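Local coordinates for protein transcription termination factor FttA (Pyrococcus horikoshii, PDB 3AF6) that probably terminates transcription by cutting nascent RNA at the exit channel of RNA polymerase, acting as a zinc-dependent endonuclease and 5'-3' exonuclease, at residues P233-A237 with P238-Y242; G175-I178 with Y179-P182; I313-V316 with I317-T320. All coordinates share one frame; numbering follows the deposited sequence.

Contact 1. Residues P233-A237 with P238-Y242; sequences PHFDA and PEFQY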
loop_
_atom_site.group_PDB
_atom_site.type_symbol
_atom_site.label_atom_id
_atom_site.label_comp_id
_atom_site.label_asym_id
_atom_site.label_seq_id
_atom_site.Cartn_x
_atom_site.Cartn_y
_atom_site.Cartn_z
ATOM N N PRO A 233 -5.465 9.800 15.004
ATOM C CA PRO A 233 -6.877 9.440 14.881
ATOM C C PRO A 233 -7.419 9.577 16.313
ATOM O O PRO A 233 -6.662 9.484 17.278
ATOM C CB PRO A 233 -6.819 7.982 14.440
ATOM C CG PRO A 233 -5.611 7.956 13.596
ATOM C CD PRO A 233 -4.608 8.770 14.396
ATOM N N HIS A 234 -8.717 9.795 16.455
ATOM C CA HIS A 234 -9.302 9.951 17.777
ATOM C C HIS A 234 -9.279 8.733 18.682
ATOM O O HIS A 234 -10.197 7.916 18.660
ATOM C CB HIS A 234 -10.733 10.444 17.657
ATOM C CG HIS A 234 -10.834 11.915 17.460
ATOM N ND1 HIS A 234 -10.698 12.812 18.497
ATOM C CD2 HIS A 234 -11.020 12.655 16.344
ATOM C CE1 HIS A 234 -10.796 14.041 18.028
ATOM N NE2 HIS A 234 -10.992 13.972 16.723
ATOM N N PHE A 235 -8.226 8.632 19.487
ATOM C CA PHE A 235 -8.085 7.547 20.456
ATOM C C PHE A 235 -9.061 7.847 21.578
ATOM O O PHE A 235 -9.403 6.969 22.373
ATOM C CB PHE A 235 -6.675 7.525 21.048
ATOM C CG PHE A 235 -5.683 6.757 20.236
ATOM C CD1 PHE A 235 -5.597 5.375 20.351
ATOM C CD2 PHE A 235 -4.804 7.414 19.384
ATOM C CE1 PHE A 235 -4.638 4.658 19.633
ATOM C CE2 PHE A 235 -3.844 6.699 18.662
ATOM C CZ PHE A 235 -3.762 5.324 18.790
ATOM N N ASP A 236 -9.496 9.105 21.634
ATOM C CA ASP A 236 -10.421 9.535 22.665
ATOM C C ASP A 236 -11.893 9.292 22.330
ATOM O O ASP A 236 -12.773 9.937 22.890
ATOM C CB ASP A 236 -10.177 11.016 23.019
ATOM C CG ASP A 236 -10.430 11.953 21.853
ATOM O OD1 ASP A 236 -10.526 11.460 20.708
ATOM O OD2 ASP A 236 -10.514 13.186 22.080
ATOM N N ALA A 237 -12.171 8.372 21.412
ATOM C CA ALA A 237 -13.562 8.049 21.087
ATOM C C ALA A 237 -13.961 6.877 21.993
ATOM O O ALA A 237 -13.311 5.837 21.993
ATOM C CB ALA A 237 -13.697 7.662 19.621
ATOM N N PRO A 238 -15.025 7.038 22.792
ATOM C CA PRO A 238 -15.473 5.971 23.697
ATOM C C PRO A 238 -15.554 4.599 23.038
ATOM O O PRO A 238 -15.056 3.610 23.571
ATOM C CB PRO A 238 -16.848 6.454 24.147
ATOM C CG PRO A 238 -16.746 7.935 24.056
ATOM C CD PRO A 238 -15.983 8.158 22.783
ATOM N N GLU A 239 -16.195 4.551 21.873
ATOM C CA GLU A 239 -16.370 3.308 21.136
ATOM C C GLU A 239 -15.051 2.674 20.727
ATOM O O GLU A 239 -14.907 1.454 20.793
ATOM C CB GLU A 239 -17.217 3.554 19.897
ATOM C CG GLU A 239 -16.681 4.659 19.026
ATOM C CD GLU A 239 -17.285 5.990 19.360
ATOM O OE1 GLU A 239 -18.014 6.522 18.506
ATOM O OE2 GLU A 239 -17.045 6.505 20.467
ATOM N N PHE A 240 -14.095 3.499 20.301
ATOM C CA PHE A 240 -12.787 3.000 19.890
ATOM C C PHE A 240 -11.995 2.516 21.108
ATOM O O PHE A 240 -11.381 1.445 21.055
ATOM C CB PHE A 240 -12.019 4.079 19.114
ATOM C CG PHE A 240 -10.726 3.594 18.507
ATOM C CD1 PHE A 240 -10.626 2.318 17.959
ATOM C CD2 PHE A 240 -9.607 4.423 18.466
ATOM C CE1 PHE A 240 -9.425 1.874 17.381
ATOM C CE2 PHE A 240 -8.405 3.990 17.892
ATOM C CZ PHE A 240 -8.314 2.716 17.350
ATOM N N GLN A 241 -12.006 3.281 22.202
ATOM C CA GLN A 241 -11.310 2.842 23.420
ATOM C C GLN A 241 -11.935 1.513 23.852
ATOM O O GLN A 241 -11.241 0.583 24.271
ATOM C CB GLN A 241 -11.468 3.851 24.571
ATOM C CG GLN A 241 -10.461 5.008 24.614
ATOM C CD GLN A 241 -9.024 4.553 24.915
ATOM O OE1 GLN A 241 -8.762 3.867 25.914
ATOM N NE2 GLN A 241 -8.089 4.952 24.056
ATOM N N TYR A 242 -13.253 1.417 23.737
ATOM C CA TYR A 242 -13.920 0.186 24.135
ATOM C C TYR A 242 -13.535 -0.995 23.249
ATOM O O TYR A 242 -13.464 -2.119 23.726
ATOM C CB TYR A 242 -15.443 0.370 24.153
ATOM C CG TYR A 242 -16.205 -0.911 24.415
ATOM C CD1 TYR A 242 -16.604 -1.743 23.359
ATOM C CD2 TYR A 242 -16.491 -1.320 25.720
ATOM C CE1 TYR A 242 -17.265 -2.944 23.601
ATOM C CE2 TYR A 242 -17.148 -2.526 25.967
ATOM C CZ TYR A 242 -17.531 -3.329 24.907
ATOM O OH TYR A 242 -18.191 -4.515 25.159
#

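Contact 2. Residues G175-I178 with Y179-P182; sequences GRNI and YRKP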
loop_
_atom_site.group_PDB
_atom_site.type_symbol
_atom_site.label_atom_id
_atom_site.label_comp_id
_atom_site.label_asym_id
_atom_site.label_seq_id
_atom_site.Cartn_x
_atom_site.Cartn_y
_atom_site.Cartn_z
ATOM N N GLY A 175 -7.778 -17.367 12.701
ATOM C CA GLY A 175 -8.759 -18.288 12.160
ATOM C C GLY A 175 -9.868 -18.672 13.117
ATOM O O GLY A 175 -11.039 -18.660 12.740
ATOM N N ARG A 176 -9.506 -19.012 14.351
ATOM C CA ARG A 176 -10.499 -19.411 15.347
ATOM C C ARG A 176 -11.392 -18.219 15.631
ATOM O O ARG A 176 -12.549 -18.368 16.032
ATOM C CB ARG A 176 -9.816 -19.884 16.638
ATOM C CG ARG A 176 -8.614 -20.790 16.395
ATOM C CD ARG A 176 -8.110 -21.452 17.658
ATOM N NE ARG A 176 -8.938 -22.598 18.010
ATOM C CZ ARG A 176 -9.651 -22.686 19.127
ATOM N NH1 ARG A 176 -9.634 -21.689 20.008
ATOM N NH2 ARG A 176 -10.387 -23.764 19.358
ATOM N N ASN A 177 -10.829 -17.032 15.418
ATOM C CA ASN A 177 -11.544 -15.777 15.605
ATOM C C ASN A 177 -12.523 -15.588 14.459
ATOM O O ASN A 177 -13.725 -15.480 14.675
ATOM C CB ASN A 177 -10.571 -14.606 15.606
ATOM C CG ASN A 177 -10.434 -13.969 16.964
ATOM O OD1 ASN A 177 -11.437 -13.633 17.607
ATOM N ND2 ASN A 177 -9.188 -13.785 17.413
ATOM N N ILE A 178 -11.996 -15.556 13.238
ATOM C CA ILE A 178 -12.830 -15.362 12.065
ATOM C C ILE A 178 -14.018 -16.322 12.045
ATOM O O ILE A 178 -15.089 -15.993 11.527
ATOM C CB ILE A 178 -12.018 -15.534 10.754
ATOM C CG1 ILE A 178 -10.869 -14.522 10.713
ATOM C CG2 ILE A 178 -12.933 -15.355 9.534
ATOM C CD1 ILE A 178 -10.005 -14.622 9.461
ATOM N N TYR A 179 -13.837 -17.503 12.628
ATOM C CA TYR A 179 -14.903 -18.498 12.638
ATOM C C TYR A 179 -15.465 -18.793 14.026
ATOM O O TYR A 179 -15.907 -19.913 14.307
ATOM C CB TYR A 179 -14.393 -19.772 11.969
ATOM C CG TYR A 179 -13.990 -19.503 10.543
ATOM C CD1 TYR A 179 -14.956 -19.395 9.543
ATOM C CD2 TYR A 179 -12.661 -19.236 10.209
ATOM C CE1 TYR A 179 -14.617 -19.018 8.246
ATOM C CE2 TYR A 179 -12.313 -18.856 8.907
ATOM C CZ TYR A 179 -13.303 -18.746 7.936
ATOM O OH TYR A 179 -12.994 -18.340 6.660
ATOM N N ARG A 180 -15.462 -17.774 14.886
ATOM C CA ARG A 180 -15.985 -17.920 16.235
ATOM C C ARG A 180 -17.467 -18.299 16.164
ATOM O O ARG A 180 -18.103 -18.581 17.184
ATOM C CB ARG A 180 -15.791 -16.619 17.036
ATOM C CG ARG A 180 -16.370 -15.354 16.399
ATOM C CD ARG A 180 -16.294 -14.172 17.356
ATOM N NE ARG A 180 -16.618 -12.896 16.723
ATOM C CZ ARG A 180 -15.825 -12.257 15.868
ATOM N NH1 ARG A 180 -14.657 -12.778 15.537
ATOM N NH2 ARG A 180 -16.186 -11.089 15.356
ATOM N N LYS A 181 -18.009 -18.298 14.950
ATOM C CA LYS A 181 -19.399 -18.670 14.719
ATOM C C LYS A 181 -19.662 -18.685 13.221
ATOM O O LYS A 181 -18.866 -18.165 12.449
ATOM C CB LYS A 181 -20.348 -17.700 15.424
ATOM C CG LYS A 181 -20.221 -16.264 14.985
ATOM C CD LYS A 181 -21.265 -15.413 15.674
ATOM C CE LYS A 181 -22.666 -15.858 15.310
ATOM N NZ LYS A 181 -23.673 -14.970 15.941
ATOM N N PRO A 182 -20.774 -19.299 12.789
ATOM C CA PRO A 182 -21.118 -19.377 11.365
ATOM C C PRO A 182 -21.588 -18.059 10.770
ATOM O O PRO A 182 -21.907 -17.134 11.515
ATOM C CB PRO A 182 -22.203 -20.450 11.340
ATOM C CG PRO A 182 -22.886 -20.250 12.647
ATOM C CD PRO A 182 -21.722 -20.086 13.595
#

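Contact 3. Residues I313-V316 with I317-T320; sequences IKEV and IKHT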
loop_
_atom_site.group_PDB
_atom_site.type_symbol
_atom_site.label_atom_id
_atom_site.label_comp_id
_atom_site.label_asym_id
_atom_site.label_seq_id
_atom_site.Cartn_x
_atom_site.Cartn_y
_atom_site.Cartn_z
ATOM N N ILE A 313 7.476 -1.941 13.838
ATOM C CA ILE A 313 7.251 -2.147 12.426
ATOM C C ILE A 313 7.407 -3.640 12.144
ATOM O O ILE A 313 6.722 -4.194 11.288
ATOM C CB ILE A 313 8.257 -1.343 11.605
ATOM C CG1 ILE A 313 8.059 0.143 11.891
ATOM C CG2 ILE A 313 8.095 -1.651 10.126
ATOM C CD1 ILE A 313 8.899 1.059 11.028
ATOM N N LYS A 314 8.306 -4.285 12.884
ATOM C CA LYS A 314 8.545 -5.716 12.738
ATOM C C LYS A 314 7.254 -6.431 13.114
ATOM O O LYS A 314 6.933 -7.484 12.560
ATOM C CB LYS A 314 9.673 -6.166 13.671
ATOM C CG LYS A 314 10.053 -7.655 13.590
ATOM C CD LYS A 314 10.771 -8.082 14.874
ATOM C CE LYS A 314 11.455 -9.442 14.762
ATOM N NZ LYS A 314 12.736 -9.381 13.985
ATOM N N GLU A 315 6.516 -5.856 14.059
ATOM C CA GLU A 315 5.248 -6.431 14.491
ATOM C C GLU A 315 4.186 -6.305 13.393
ATOM O O GLU A 315 3.410 -7.232 13.163
ATOM C CB GLU A 315 4.766 -5.748 15.776
ATOM C CG GLU A 315 5.499 -6.210 17.018
ATOM C CD GLU A 315 5.398 -7.713 17.203
ATOM O OE1 GLU A 315 4.265 -8.230 17.154
ATOM O OE2 GLU A 315 6.441 -8.383 17.394
ATOM N N VAL A 316 4.162 -5.155 12.722
ATOM C CA VAL A 316 3.220 -4.912 11.640
ATOM C C VAL A 316 3.370 -6.047 10.644
ATOM O O VAL A 316 2.392 -6.689 10.241
ATOM C CB VAL A 316 3.530 -3.583 10.912
ATOM C CG1 VAL A 316 2.740 -3.488 9.604
ATOM C CG2 VAL A 316 3.205 -2.413 11.818
ATOM N N ILE A 317 4.615 -6.292 10.255
ATOM C CA ILE A 317 4.930 -7.349 9.306
ATOM C C ILE A 317 4.404 -8.688 9.794
ATOM O O ILE A 317 3.692 -9.386 9.075
ATOM C CB ILE A 317 6.450 -7.460 9.096
ATOM C CG1 ILE A 317 6.960 -6.224 8.366
ATOM C CG2 ILE A 317 6.784 -8.719 8.314
ATOM C CD1 ILE A 317 8.466 -6.152 8.296
ATOM N N LYS A 318 4.747 -9.030 11.027
ATOM C CA LYS A 318 4.339 -10.295 11.600
ATOM C C LYS A 318 2.835 -10.470 11.722
ATOM O O LYS A 318 2.355 -11.590 11.853
ATOM C CB LYS A 318 5.017 -10.469 12.964
ATOM C CG LYS A 318 6.533 -10.677 12.854
ATOM C CD LYS A 318 7.230 -10.622 14.195
ATOM C CE LYS A 318 6.734 -11.721 15.115
ATOM N NZ LYS A 318 7.355 -11.631 16.468
ATOM N N HIS A 319 2.089 -9.369 11.663
ATOM C CA HIS A 319 0.628 -9.418 11.781
ATOM C C HIS A 319 -0.129 -9.207 10.465
ATOM O O HIS A 319 -1.353 -9.360 10.413
ATOM C CB HIS A 319 0.133 -8.377 12.787
ATOM C CG HIS A 319 0.298 -8.785 14.217
ATOM N ND1 HIS A 319 1.515 -8.764 14.866
ATOM C CD2 HIS A 319 -0.609 -9.215 15.130
ATOM C CE1 HIS A 319 1.351 -9.161 16.115
ATOM N NE2 HIS A 319 0.074 -9.442 16.300
ATOM N N THR A 320 0.590 -8.854 9.407
ATOM C CA THR A 320 -0.038 -8.605 8.118
ATOM C C THR A 320 -0.386 -9.852 7.307
ATOM O O THR A 320 0.433 -10.751 7.143
ATOM C CB THR A 320 0.867 -7.729 7.259
ATOM O OG1 THR A 320 1.227 -6.571 8.009
ATOM C CG2 THR A 320 0.165 -7.324 5.957
#

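Contact 1. Residues P233-A237 with P238-Y242
The phenyl rings of F235 and F240 lie side by side and point the same way, their planes 35° apart and their centroids 5.8 Å from each other. The pairing is oblique, with F235 CD1 and F240 CE2 nearest at 4.0 Å. What meets each ring at its edge is polar. The carboxamide nitrogen of Q241 sits near the plane of the F235 ring, and the carbonyl oxygen of H234 lies 3.5 Å from CD2 at the rim of the F240 ring. F240 CG is anti to the backbone N (chi1 -173°), which brings the ring alongside the H234-A237 turn, where it also touches L194.

The imidazole of H234 has the carboxylate of D236 at its edge. H234 ND1 donates to D236 OD1 over 2.6 Å, the oxygen lying almost exactly in the ring plane and receiving the bond on its syn lone pair. This bond helps to fix the rotation of the imidazole, which also meets the ring of Y229; its other nitrogen, NE2, lies close to a bound sulfate ion, probably from the crystallisation liquor.

Across the junction, a bend at chi2 (-67°) folds the Q241 chain back and brings Q241 NE2 to F235 O, 2.9 Å away. The oxygen is close to the amide plane of Q241, whereas the nitrogen is tilted from the carbonyl plane of F235. The backbone adds a nearly straight bond from Q241 N to A237 O, also 2.9 Å, and A237 CB rests 4.0 Å from F240 CB. A type I turn from H234 to A237 leads directly into helix 238-245 of the metallo-beta-lactamase region, with A237 as N-cap and P238 as the first helical residue (N1), a position where proline is well tolerated because no N-H donor is needed.

Contact 2. Residues G175-I178 with Y179-P182
Helix 164-178 of the archaeal CPSF-KH region ends here, and the chain turns out of it at Y179 toward strand 189-193. I178 and Y179 touch as sequence neighbours whose side chains run alongside each other: the methyl I178 CG2 lies over one face of the phenol ring, 3.9 Å from its centroid, in a CH-pi contact displaced toward the rim. At the edge of the same ring, G175 O comes within 3.1 Å of Y179 CD2. That carbonyl also accepts the last i to i+4 bond of the helix, from Y179 N. The phenol hydroxyl is hydrogen-bonded to the carbonyl of P40, and the ring stacks with F37, tying the helix end to the hairpin of strands 32-38 and 41-46.

A second carbonyl gathers R180. N177 O accepts a bond of 2.9 Å from R180 N, which stands well above the carbonyl plane, and a weak one from R180 NH1 at 3.0 Å. With CG placed between the backbone N and the carbonyl carbon (chi1 55°), the extended arginine chain runs past this oxygen, R180 CG lying 3.2 Å from N177 O. Stronger are its salt bridges, from NH2 to D250 and from NE to E211, which hold the guanidinium against the metallo-beta-lactamase region. The tightening from an i to i+4 to an i to i+3 bond is characteristic of a helix C-terminus, here leading from the KH region toward the catalytic fold.

Contact 3. Residues I313-V316 with I317-T320
I317 opens the segment by continuing the helix: its N-H bonds to I313 O at 3.1 Å, and I317 CG1 lies alongside the same carbonyl. The remainder of this aliphatic chain packs between helices 151-161 and 282-301, against I156, L160 and V289.

At K318 the backbone bond goes to K314 O. The lysine chain runs alongside that oxygen, with K318 CG 3.2 Å away, and its CD meets K314 CG. A bend at chi3 (62°) then directs the ammonium group toward the carboxylate of E315, forming a long, weak salt bridge of 3.5 Å between K318 NZ and E315 OE2. E163 and D166 add weak, long ion pairs to K318; together these acidic groups probably offset the like charge of K314 NZ, 6.3 Å from K318 NZ.

Helix 310-319 closes at H319, in a helix-to-strand connection of the metallo-beta-lactamase fold: the chain passes on into strand 320-322, the outermost on one side of a mixed sheet and parallel to 278-280. The imidazole of H319 turns back toward the last turn, and H319 ND1 donates to E315 O at 3.0 Å. That oxygen is near the ring plane, while the nitrogen stands above the plane of the carbonyl. The E315 side chain runs beside the ring, with its carboxylate plane turned 66° from it, and E315 OE1 comes within 3.2 Å of H319 CE1. F269 and F170 also meet the imidazole. H319 N bonds to V316 O and, only weakly, to E315 O.

T320 leaves helical geometry. Its side chain points the same way as that of V316, and T320 OG1 donates to V316 O, arriving on the face of the carbonyl opposite to H319 N.

How the contacts relate
All three contacts are local and mark helix ends: contact 1 starts helix 238-245, whereas contacts 2 and 3 finish helices 164-178 and 310-319. Along the chain the order is contact 2, contact 1, contact 3. None touches another; their centres are about 25 Å (1 and 2), 23 Å (1 and 3) and 22 Å (2 and 3) apart, and the nearest atoms of contacts 2 and 3 still lie about 10 Å from each other. Helix 164-178 nevertheless connects these two: F170 meets H319 and R167 bonds weakly to the carbonyls of K318 and T320, while its last turn forms contact 2. All three lie away from the two-zinc site that includes H256, D260 and D367.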